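Local structure of enterocine A immunity protein (Enterococcus faecium, 2BL8) at residues A[8-13]-A[33-38]; A[13-18]-A[70-75]; A[25-30]-A[55-60]. The protein protects the bacterium that makes it, Enterococcus faecium, against the antimicrobial action of the pediocin-like bacteriocin enterocin A. All blocks are in the same frame, centred on the assembly; numbering follows the deposited sequence.

From the N terminus, helix 5-17 runs out, the chain turns, and helix 25-38 comes back beside it; interaction 1 closes this first loop by joining 8-13 to 33-38. Interaction 3 then ties the start of helix 25-38 to helix 48-64 through 25-30 and 55-60, and its loop crosses that of interaction 1. Interaction 2 closes the longest loop, bringing 70-75 at the start of helix 71-84 to the end of helix 5-17, with interaction 3 nested inside and interaction 1 crossed as well. Tyr13 belongs to the segments of both 1 and 2, while Ile16 packs on Ile27 and Leu28, linking 2 with 3. Together the contacts hold an antiparallel four-helix bundle.

Interaction 1: A[8-13]-A[33-38]; sequences IVHELY and KVYLKL
The first hairpin of the four-helix bundle is held here, where helix 5-17 and helix 25-38 lie side by side and run in nearly opposite directions, their local axes 157° apart. Val9 is the apolar centre of the contact, and its two methyls go to different partners. CG1 of Val9 rests 4.0 Å from CB of Tyr35, close to the plane of the tyrosine ring at its edge. CG2 of Val9 meets CD1 of Leu38 at 3.9 Å and lies more loosely against Val34. With CG1 anti to the backbone N (chi1 170°), Val9 spreads its branches along the neighbouring helix, one methyl for Tyr35 and the other for the Val34 and Leu38 pair.

One residue on, His10 adds a carbon contact and a water bridge. CB of His10 comes within 4.0 Å of CE1 of Tyr35, and the two rings approach at a slant, their planes 65° apart. A water joins them at their edges, in the plane of both rings: it sits 3.1 Å from ND1 of His10 and 2.5 Å from OH of Tyr35, the latter short enough to be taken with caution. This bridge gives the exposed side of the interface a water-mediated link between the helices.

The buried side faces the rest of the bundle. Val34 continues onto Leu50 and Leu54 of helix 48-64, and Leu12 reaches Leu58 of that helix as well as Ile77 of helix 71-84. Toward the N terminus, Leu38 also touches Ala5 and Lys6, so the end of helix 25-38 packs against the beginning of helix 5-17.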
loop_
_atom_site.group_PDB
_atom_site.type_symbol
_atom_site.label_atom_id
_atom_site.label_comp_id
_atom_site.label_asym_id
_atom_site.label_seq_id
_atom_site.Cartn_x
_atom_site.Cartn_y
_atom_site.Cartn_z
ATOM N N ILE A 8 6.243 -6.879 2.280
ATOM C CA ILE A 8 4.966 -6.671 1.611
ATOM C C ILE A 8 5.110 -5.766 0.391
ATOM O O ILE A 8 4.551 -6.052 -0.665
ATOM C CB ILE A 8 3.927 -6.073 2.573
ATOM C CG1 ILE A 8 3.726 -7.007 3.773
ATOM C CG2 ILE A 8 2.615 -5.855 1.838
ATOM C CD1 ILE A 8 3.251 -8.390 3.415
ATOM N N VAL A 9 5.872 -4.685 0.527
ATOM C CA VAL A 9 6.083 -3.766 -0.587
ATOM C C VAL A 9 6.795 -4.492 -1.719
ATOM O O VAL A 9 6.421 -4.359 -2.885
ATOM C CB VAL A 9 6.932 -2.547 -0.160
ATOM C CG1 VAL A 9 7.349 -1.742 -1.381
ATOM C CG2 VAL A 9 6.133 -1.671 0.788
ATOM N N HIS A 10 7.826 -5.256 -1.367
ATOM C CA HIS A 10 8.593 -6.012 -2.351
ATOM C C HIS A 10 7.675 -7.004 -3.060
ATOM O O HIS A 10 7.715 -7.129 -4.283
ATOM C CB HIS A 10 9.742 -6.754 -1.658
ATOM C CG HIS A 10 10.786 -7.274 -2.598
ATOM N ND1 HIS A 10 12.018 -7.720 -2.164
ATOM C CD2 HIS A 10 10.788 -7.419 -3.944
ATOM C CE1 HIS A 10 12.733 -8.113 -3.202
ATOM N NE2 HIS A 10 12.009 -7.940 -4.296
ATOM N N GLU A 11 6.838 -7.696 -2.295
ATOM C CA GLU A 11 5.922 -8.672 -2.876
ATOM C C GLU A 11 4.866 -8.027 -3.771
ATOM O O GLU A 11 4.529 -8.564 -4.826
ATOM C CB GLU A 11 5.249 -9.487 -1.769
ATOM C CG GLU A 11 6.229 -10.323 -0.953
ATOM C CD GLU A 11 5.573 -11.058 0.202
ATOM O OE1 GLU A 11 4.578 -10.543 0.755
ATOM O OE2 GLU A 11 6.063 -12.145 0.569
ATOM N N LEU A 12 4.351 -6.876 -3.355
ATOM C CA LEU A 12 3.337 -6.183 -4.144
ATOM C C LEU A 12 3.972 -5.689 -5.445
ATOM O O LEU A 12 3.378 -5.801 -6.520
ATOM C CB LEU A 12 2.756 -5.008 -3.346
ATOM C CG LEU A 12 1.592 -4.223 -3.959
ATOM C CD1 LEU A 12 0.418 -5.158 -4.231
ATOM C CD2 LEU A 12 1.174 -3.113 -3.004
ATOM N N TYR A 13 5.189 -5.164 -5.346
ATOM C CA TYR A 13 5.903 -4.661 -6.515
ATOM C C TYR A 13 6.111 -5.781 -7.528
ATOM O O TYR A 13 5.787 -5.637 -8.707
ATOM C CB TYR A 13 7.271 -4.101 -6.112
ATOM C CG TYR A 13 8.056 -3.539 -7.281
ATOM C CD1 TYR A 13 8.099 -2.169 -7.522
ATOM C CD2 TYR A 13 8.713 -4.386 -8.175
ATOM C CE1 TYR A 13 8.775 -1.649 -8.626
ATOM C CE2 TYR A 13 9.388 -3.879 -9.283
ATOM C CZ TYR A 13 9.414 -2.508 -9.501
ATOM O OH TYR A 13 10.077 -1.998 -10.596
ATOM N N LYS A 33 10.264 3.626 -4.691
ATOM C CA LYS A 33 10.692 4.730 -3.840
ATOM C C LYS A 33 10.450 4.434 -2.364
ATOM O O LYS A 33 11.304 4.705 -1.519
ATOM C CB LYS A 33 9.945 6.005 -4.245
ATOM C CG LYS A 33 10.377 7.262 -3.503
ATOM C CD LYS A 33 9.652 8.488 -4.049
ATOM C CE LYS A 33 10.098 9.762 -3.346
ATOM N NZ LYS A 33 9.424 10.971 -3.905
ATOM N N VAL A 34 9.280 3.883 -2.057
ATOM C CA VAL A 34 8.934 3.555 -0.678
ATOM C C VAL A 34 9.852 2.467 -0.120
ATOM O O VAL A 34 10.311 2.557 1.022
ATOM C CB VAL A 34 7.460 3.092 -0.585
ATOM C CG1 VAL A 34 7.135 2.621 0.824
ATOM C CG2 VAL A 34 6.549 4.234 -0.970
ATOM N N TYR A 35 10.119 1.447 -0.932
ATOM C CA TYR A 35 10.981 0.338 -0.530
ATOM C C TYR A 35 12.348 0.847 -0.091
ATOM O O TYR A 35 12.848 0.471 0.970
ATOM C CB TYR A 35 11.172 -0.647 -1.687
ATOM C CG TYR A 35 12.000 -1.854 -1.306
ATOM C CD1 TYR A 35 11.440 -2.913 -0.595
ATOM C CD2 TYR A 35 13.357 -1.920 -1.628
ATOM C CE1 TYR A 35 12.210 -4.010 -0.210
ATOM C CE2 TYR A 35 14.134 -3.010 -1.249
ATOM C CZ TYR A 35 13.557 -4.049 -0.540
ATOM O OH TYR A 35 14.332 -5.119 -0.151
ATOM N N LEU A 36 12.953 1.692 -0.918
ATOM C CA LEU A 36 14.263 2.252 -0.604
ATOM C C LEU A 36 14.235 3.013 0.722
ATOM O O LEU A 36 15.161 2.898 1.532
ATOM C CB LEU A 36 14.731 3.165 -1.741
ATOM C CG LEU A 36 15.058 2.430 -3.049
ATOM C CD1 LEU A 36 15.323 3.437 -4.156
ATOM C CD2 LEU A 36 16.262 1.517 -2.847
ATOM N N LYS A 37 13.176 3.786 0.950
ATOM C CA LYS A 37 13.049 4.543 2.194
ATOM C C LYS A 37 12.935 3.624 3.404
ATOM O O LYS A 37 13.492 3.915 4.465
ATOM C CB LYS A 37 11.827 5.464 2.143
ATOM C CG LYS A 37 11.958 6.612 1.165
ATOM C CD LYS A 37 10.814 7.599 1.324
ATOM C CE LYS A 37 10.987 8.789 0.396
ATOM N NZ LYS A 37 12.296 9.463 0.623
ATOM N N LEU A 38 12.215 2.518 3.244
ATOM C CA LEU A 38 12.027 1.562 4.330
ATOM C C LEU A 38 13.319 0.850 4.729
ATOM O O LEU A 38 13.373 0.201 5.770
ATOM C CB LEU A 38 10.963 0.526 3.945
ATOM C CG LEU A 38 9.517 1.034 3.856
ATOM C CD1 LEU A 38 8.612 -0.065 3.328
ATOM C CD2 LEU A 38 9.047 1.488 5.228
HETATM O O HOH W 1 13.141 -7.184 0.722
#

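Interaction 2: A[13-18]-A[70-75]; sequences YNDISI and TEYQEE
A capping box at the start of helix 71-84 meets the last turn of helix 5-17, and Gln73 serves both: its amide is part of the cap and also reaches Asp15 across the interface. Thr70 is the N-cap. Its OG1 accepts from the backbone N of Gln73 at 3.1 Å, and in return the backbone N of Thr70 donates to OE1 of Gln73 at 3.0 Å. That second bond is close to straight at the hydrogen, but the donor stands above the carbonyl plane of the side-chain amide.

With OE1 used in the cap, the other end of the amide turns to helix 5-17. NE2 of Gln73 donates to OD2 of Asp15 at 2.9 Å; the bond is bent, 144° at the hydrogen, and comes in on the anti side, somewhat out of the carboxylate plane and tilted from that of the amide. Amide and carboxylate are almost perpendicular, with their planes 89° apart. Asp15 arrives there because its CG is anti to the backbone N (chi1 -165°), which swings the carboxylate across to helix 71-84. Its other oxygen, OD1, lies near the plane of the Tyr72 ring and approaches the ring edge at CE2, 3.8 Å away. Deeper in, CG1 of Ile16 packs 3.4 Å from NE2 of Gln73, and Ile16 carries on to Ile27 and Leu28 of helix 25-38.

Three bonds thus fix the Gln73 residue: one to its backbone N and one at each end of its buried amide, so the rotation of that amide is set from both sides. The negative carboxylate of Asp15 lies beside the first turn of helix 71-84, where the positive helix end may favour it slightly, and the aromatic hydrogens along the Tyr72 edge should add a weak attraction to OD1.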
loop_
_atom_site.group_PDB
_atom_site.type_symbol
_atom_site.label_atom_id
_atom_site.label_comp_id
_atom_site.label_asym_id
_atom_site.label_seq_id
_atom_site.Cartn_x
_atom_site.Cartn_y
_atom_site.Cartn_z
ATOM N N TYR A 13 5.189 -5.164 -5.346
ATOM C CA TYR A 13 5.903 -4.661 -6.515
ATOM C C TYR A 13 6.111 -5.781 -7.528
ATOM O O TYR A 13 5.787 -5.637 -8.707
ATOM C CB TYR A 13 7.271 -4.101 -6.112
ATOM C CG TYR A 13 8.056 -3.539 -7.281
ATOM C CD1 TYR A 13 8.099 -2.169 -7.522
ATOM C CD2 TYR A 13 8.713 -4.386 -8.175
ATOM C CE1 TYR A 13 8.775 -1.649 -8.626
ATOM C CE2 TYR A 13 9.388 -3.879 -9.283
ATOM C CZ TYR A 13 9.414 -2.508 -9.501
ATOM O OH TYR A 13 10.077 -1.998 -10.596
ATOM N N ASN A 14 6.666 -6.895 -7.059
ATOM C CA ASN A 14 6.941 -8.035 -7.925
ATOM C C ASN A 14 5.695 -8.625 -8.559
ATOM O O ASN A 14 5.709 -8.992 -9.733
ATOM C CB ASN A 14 7.689 -9.120 -7.145
ATOM C CG ASN A 14 9.165 -8.812 -6.997
ATOM O OD1 ASN A 14 9.602 -7.682 -7.221
ATOM N ND2 ASN A 14 9.945 -9.816 -6.613
ATOM N N ASP A 15 4.611 -8.713 -7.796
ATOM C CA ASP A 15 3.380 -9.280 -8.336
ATOM C C ASP A 15 2.822 -8.418 -9.466
ATOM O O ASP A 15 2.360 -8.932 -10.485
ATOM C CB ASP A 15 2.323 -9.423 -7.241
ATOM C CG ASP A 15 1.187 -10.332 -7.660
ATOM O OD1 ASP A 15 1.421 -11.554 -7.750
ATOM O OD2 ASP A 15 0.073 -9.829 -7.914
ATOM N N ILE A 16 2.864 -7.105 -9.278
ATOM C CA ILE A 16 2.362 -6.172 -10.279
ATOM C C ILE A 16 3.301 -6.086 -11.479
ATOM O O ILE A 16 2.855 -6.062 -12.631
ATOM C CB ILE A 16 2.191 -4.750 -9.676
ATOM C CG1 ILE A 16 1.026 -4.742 -8.682
ATOM C CG2 ILE A 16 1.943 -3.730 -10.788
ATOM C CD1 ILE A 16 0.875 -3.432 -7.920
ATOM N N SER A 17 4.601 -6.051 -11.203
ATOM C CA SER A 17 5.610 -5.935 -12.249
ATOM C C SER A 17 5.573 -7.061 -13.274
ATOM O O SER A 17 5.846 -6.837 -14.454
ATOM C CB SER A 17 7.006 -5.864 -11.626
ATOM O OG SER A 17 7.334 -7.082 -10.987
ATOM N N ILE A 18 5.247 -8.269 -12.826
ATOM C CA ILE A 18 5.187 -9.425 -13.720
ATOM C C ILE A 18 4.171 -9.204 -14.832
ATOM O O ILE A 18 4.334 -9.708 -15.945
ATOM C CB ILE A 18 4.830 -10.710 -12.943
ATOM C CG1 ILE A 18 5.993 -11.088 -12.022
ATOM C CG2 ILE A 18 4.528 -11.849 -13.913
ATOM C CD1 ILE A 18 5.753 -12.330 -11.190
ATOM N N THR A 70 -5.834 -7.210 -8.044
ATOM C CA THR A 70 -6.347 -8.569 -7.917
ATOM C C THR A 70 -6.691 -8.777 -6.447
ATOM O O THR A 70 -6.255 -8.007 -5.589
ATOM C CB THR A 70 -5.297 -9.619 -8.336
ATOM O OG1 THR A 70 -4.157 -9.539 -7.471
ATOM C CG2 THR A 70 -4.853 -9.380 -9.770
ATOM N N GLU A 71 -7.475 -9.809 -6.157
ATOM C CA GLU A 71 -7.864 -10.104 -4.781
ATOM C C GLU A 71 -6.621 -10.239 -3.896
ATOM O O GLU A 71 -6.589 -9.740 -2.770
ATOM C CB GLU A 71 -8.672 -11.403 -4.738
ATOM C CG GLU A 71 -9.247 -11.755 -3.379
ATOM C CD GLU A 71 -10.751 -11.577 -3.320
ATOM O OE1 GLU A 71 -11.444 -12.117 -4.208
ATOM O OE2 GLU A 71 -11.241 -10.905 -2.386
ATOM N N TYR A 72 -5.599 -10.908 -4.417
ATOM C CA TYR A 72 -4.357 -11.109 -3.681
ATOM C C TYR A 72 -3.624 -9.789 -3.434
ATOM O O TYR A 72 -3.120 -9.549 -2.336
ATOM C CB TYR A 72 -3.459 -12.083 -4.450
ATOM C CG TYR A 72 -2.063 -12.228 -3.888
ATOM C CD1 TYR A 72 -1.856 -12.589 -2.555
ATOM C CD2 TYR A 72 -0.946 -11.999 -4.690
ATOM C CE1 TYR A 72 -0.568 -12.714 -2.036
ATOM C CE2 TYR A 72 0.342 -12.123 -4.181
ATOM C CZ TYR A 72 0.524 -12.478 -2.860
ATOM O OH TYR A 72 1.800 -12.590 -2.364
ATOM N N GLN A 73 -3.563 -8.937 -4.454
ATOM C CA GLN A 73 -2.906 -7.640 -4.314
ATOM C C GLN A 73 -3.638 -6.794 -3.268
ATOM O O GLN A 73 -3.005 -6.089 -2.482
ATOM C CB GLN A 73 -2.864 -6.918 -5.665
ATOM C CG GLN A 73 -1.918 -7.576 -6.663
ATOM C CD GLN A 73 -2.043 -7.015 -8.067
ATOM O OE1 GLN A 73 -2.975 -6.273 -8.372
ATOM N NE2 GLN A 73 -1.104 -7.380 -8.934
ATOM N N GLU A 74 -4.969 -6.878 -3.254
ATOM C CA GLU A 74 -5.787 -6.141 -2.291
ATOM C C GLU A 74 -5.462 -6.612 -0.887
ATOM O O GLU A 74 -5.424 -5.817 0.059
ATOM C CB GLU A 74 -7.277 -6.360 -2.566
ATOM C CG GLU A 74 -7.798 -5.652 -3.800
ATOM C CD GLU A 74 -9.222 -6.055 -4.156
ATOM O OE1 GLU A 74 -9.846 -6.821 -3.389
ATOM O OE2 GLU A 74 -9.715 -5.600 -5.209
ATOM N N GLU A 75 -5.234 -7.915 -0.758
ATOM C CA GLU A 75 -4.891 -8.517 0.518
ATOM C C GLU A 75 -3.518 -8.040 0.987
ATOM O O GLU A 75 -3.318 -7.781 2.175
ATOM C CB GLU A 75 -4.953 -10.043 0.391
ATOM C CG GLU A 75 -6.401 -10.532 0.319
ATOM C CD GLU A 75 -6.574 -11.852 -0.397
ATOM O OE1 GLU A 75 -5.575 -12.571 -0.609
ATOM O OE2 GLU A 75 -7.732 -12.175 -0.745
#

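Interaction 3: A[25-30]-A[55-60]; sequences SDILEV and VNYLYF
Tyr57 swings its ring toward Val30 because CG is anti to the backbone N (chi1 170°), while Val30, at almost the same chi1 (171°), directs both methyls at the ring from the opposite helix. The side chains come from opposite directions, and CG2 of Val30 settles over one face of the phenol in a CH-pi contact, 4.0 Å from the ring centroid of Tyr57. The methyl is nearest the outer part of the ring, with CG2 of Val30 3.6 Å from CE2 of Tyr57. Beyond the ring, OH of Tyr57 lies against the first turn of helix 25-38, 3.4 Å from CB of Asp26. The edge of the ring faces the backbone at Ile27.

Ile27 divides its branches between two neighbours. CG1 lies beside CE2 of Tyr57, whereas CG2 of Ile27 packs 3.8 Å from CD2 of Leu58, the two side chains crossing at roughly a right angle. Leu58 then reaches Ile77 of helix 71-84, and Ile27 touches Ile67, so the apolar layer continues into the middle of the protein.

Helices 25-38 and 48-64 run almost exactly antiparallel here, 175° apart. Ile27 and Leu58 form the buried side and Tyr57 with Val30 the outer side of this pair, a helix interface of the antiparallel four-helix bundle.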
loop_
_atom_site.group_PDB
_atom_site.type_symbol
_atom_site.label_atom_id
_atom_site.label_comp_id
_atom_site.label_asym_id
_atom_site.label_seq_id
_atom_site.Cartn_x
_atom_site.Cartn_y
_atom_site.Cartn_z
ATOM N N SER A 25 2.878 1.627 -14.314
ATOM C CA SER A 25 4.216 2.210 -14.253
ATOM C C SER A 25 4.409 3.172 -13.087
ATOM O O SER A 25 5.411 3.096 -12.377
ATOM C CB SER A 25 4.539 2.933 -15.563
ATOM O OG SER A 25 3.593 3.955 -15.823
ATOM N N ASP A 26 3.455 4.079 -12.894
ATOM C CA ASP A 26 3.548 5.049 -11.812
ATOM C C ASP A 26 3.519 4.366 -10.451
ATOM O O ASP A 26 4.297 4.708 -9.561
ATOM C CB ASP A 26 2.409 6.067 -11.907
ATOM C CG ASP A 26 2.502 6.930 -13.152
ATOM O OD1 ASP A 26 3.563 7.555 -13.363
ATOM O OD2 ASP A 26 1.516 6.985 -13.917
ATOM N N ILE A 27 2.618 3.401 -10.300
ATOM C CA ILE A 27 2.484 2.657 -9.053
ATOM C C ILE A 27 3.782 1.926 -8.709
ATOM O O ILE A 27 4.211 1.916 -7.555
ATOM C CB ILE A 27 1.323 1.632 -9.151
ATOM C CG1 ILE A 27 -0.017 2.366 -9.128
ATOM C CG2 ILE A 27 1.412 0.614 -8.022
ATOM C CD1 ILE A 27 -1.199 1.485 -9.477
ATOM N N LEU A 28 4.411 1.316 -9.708
ATOM C CA LEU A 28 5.658 0.598 -9.471
ATOM C C LEU A 28 6.763 1.565 -9.047
ATOM O O LEU A 28 7.577 1.250 -8.178
ATOM C CB LEU A 28 6.083 -0.162 -10.732
ATOM C CG LEU A 28 5.189 -1.327 -11.167
ATOM C CD1 LEU A 28 5.703 -1.898 -12.475
ATOM C CD2 LEU A 28 5.181 -2.406 -10.091
ATOM N N GLU A 29 6.785 2.744 -9.660
ATOM C CA GLU A 29 7.790 3.749 -9.338
ATOM C C GLU A 29 7.653 4.178 -7.881
ATOM O O GLU A 29 8.646 4.323 -7.166
ATOM C CB GLU A 29 7.632 4.962 -10.258
ATOM C CG GLU A 29 8.663 6.058 -10.036
ATOM C CD GLU A 29 8.558 7.163 -11.066
ATOM O OE1 GLU A 29 8.604 6.847 -12.274
ATOM O OE2 GLU A 29 8.433 8.344 -10.672
ATOM N N VAL A 30 6.415 4.378 -7.442
ATOM C CA VAL A 30 6.161 4.781 -6.066
ATOM C C VAL A 30 6.543 3.661 -5.102
ATOM O O VAL A 30 7.169 3.908 -4.072
ATOM C CB VAL A 30 4.678 5.157 -5.859
ATOM C CG1 VAL A 30 4.394 5.345 -4.381
ATOM C CG2 VAL A 30 4.369 6.449 -6.609
ATOM N N VAL A 55 -0.661 3.868 0.915
ATOM C CA VAL A 55 -1.981 3.264 0.746
ATOM C C VAL A 55 -2.972 4.287 0.189
ATOM O O VAL A 55 -3.767 3.969 -0.700
ATOM C CB VAL A 55 -2.498 2.674 2.071
ATOM C CG1 VAL A 55 -3.899 2.111 1.876
ATOM C CG2 VAL A 55 -1.560 1.565 2.540
ATOM N N ASN A 56 -2.920 5.515 0.698
ATOM C CA ASN A 56 -3.795 6.583 0.199
ATOM C C ASN A 56 -3.606 6.688 -1.318
ATOM O O ASN A 56 -4.569 6.755 -2.086
ATOM C CB ASN A 56 -3.402 7.942 0.785
ATOM C CG ASN A 56 -3.833 8.137 2.223
ATOM O OD1 ASN A 56 -3.413 9.107 2.861
ATOM N ND2 ASN A 56 -4.669 7.245 2.739
ATOM N N TYR A 57 -2.345 6.736 -1.737
ATOM C CA TYR A 57 -1.998 6.851 -3.148
ATOM C C TYR A 57 -2.514 5.679 -3.987
ATOM O O TYR A 57 -3.070 5.873 -5.070
ATOM C CB TYR A 57 -0.475 6.949 -3.301
ATOM C CG TYR A 57 0.000 6.829 -4.730
ATOM C CD1 TYR A 57 -0.066 7.912 -5.606
ATOM C CD2 TYR A 57 0.474 5.614 -5.218
ATOM C CE1 TYR A 57 0.329 7.782 -6.940
ATOM C CE2 TYR A 57 0.865 5.473 -6.541
ATOM C CZ TYR A 57 0.790 6.558 -7.396
ATOM O OH TYR A 57 1.177 6.403 -8.710
ATOM N N LEU A 58 -2.333 4.462 -3.485
ATOM C CA LEU A 58 -2.765 3.286 -4.228
ATOM C C LEU A 58 -4.258 3.307 -4.541
ATOM O O LEU A 58 -4.661 3.061 -5.680
ATOM C CB LEU A 58 -2.395 2.008 -3.461
ATOM C CG LEU A 58 -0.882 1.751 -3.359
ATOM C CD1 LEU A 58 -0.610 0.534 -2.484
ATOM C CD2 LEU A 58 -0.301 1.538 -4.749
ATOM N N TYR A 59 -5.082 3.608 -3.546
ATOM C CA TYR A 59 -6.522 3.632 -3.782
ATOM C C TYR A 59 -6.954 4.834 -4.606
ATOM O O TYR A 59 -7.873 4.735 -5.417
ATOM C CB TYR A 59 -7.276 3.591 -2.453
ATOM C CG TYR A 59 -7.247 2.230 -1.806
ATOM C CD1 TYR A 59 -7.892 1.139 -2.395
ATOM C CD2 TYR A 59 -6.555 2.020 -0.613
ATOM C CE1 TYR A 59 -7.844 -0.131 -1.805
ATOM C CE2 TYR A 59 -6.501 0.760 -0.020
ATOM C CZ TYR A 59 -7.146 -0.309 -0.620
ATOM O OH TYR A 59 -7.093 -1.550 -0.022
ATOM N N PHE A 60 -6.295 5.970 -4.402
ATOM C CA PHE A 60 -6.627 7.159 -5.169
ATOM C C PHE A 60 -6.286 6.916 -6.638
ATOM O O PHE A 60 -7.081 7.202 -7.534
ATOM C CB PHE A 60 -5.834 8.367 -4.666
ATOM C CG PHE A 60 -5.901 9.548 -5.589
ATOM C CD1 PHE A 60 -7.076 10.276 -5.723
ATOM C CD2 PHE A 60 -4.801 9.902 -6.364
ATOM C CE1 PHE A 60 -7.160 11.340 -6.616
ATOM C CE2 PHE A 60 -4.873 10.962 -7.260
ATOM C CZ PHE A 60 -6.057 11.683 -7.387
#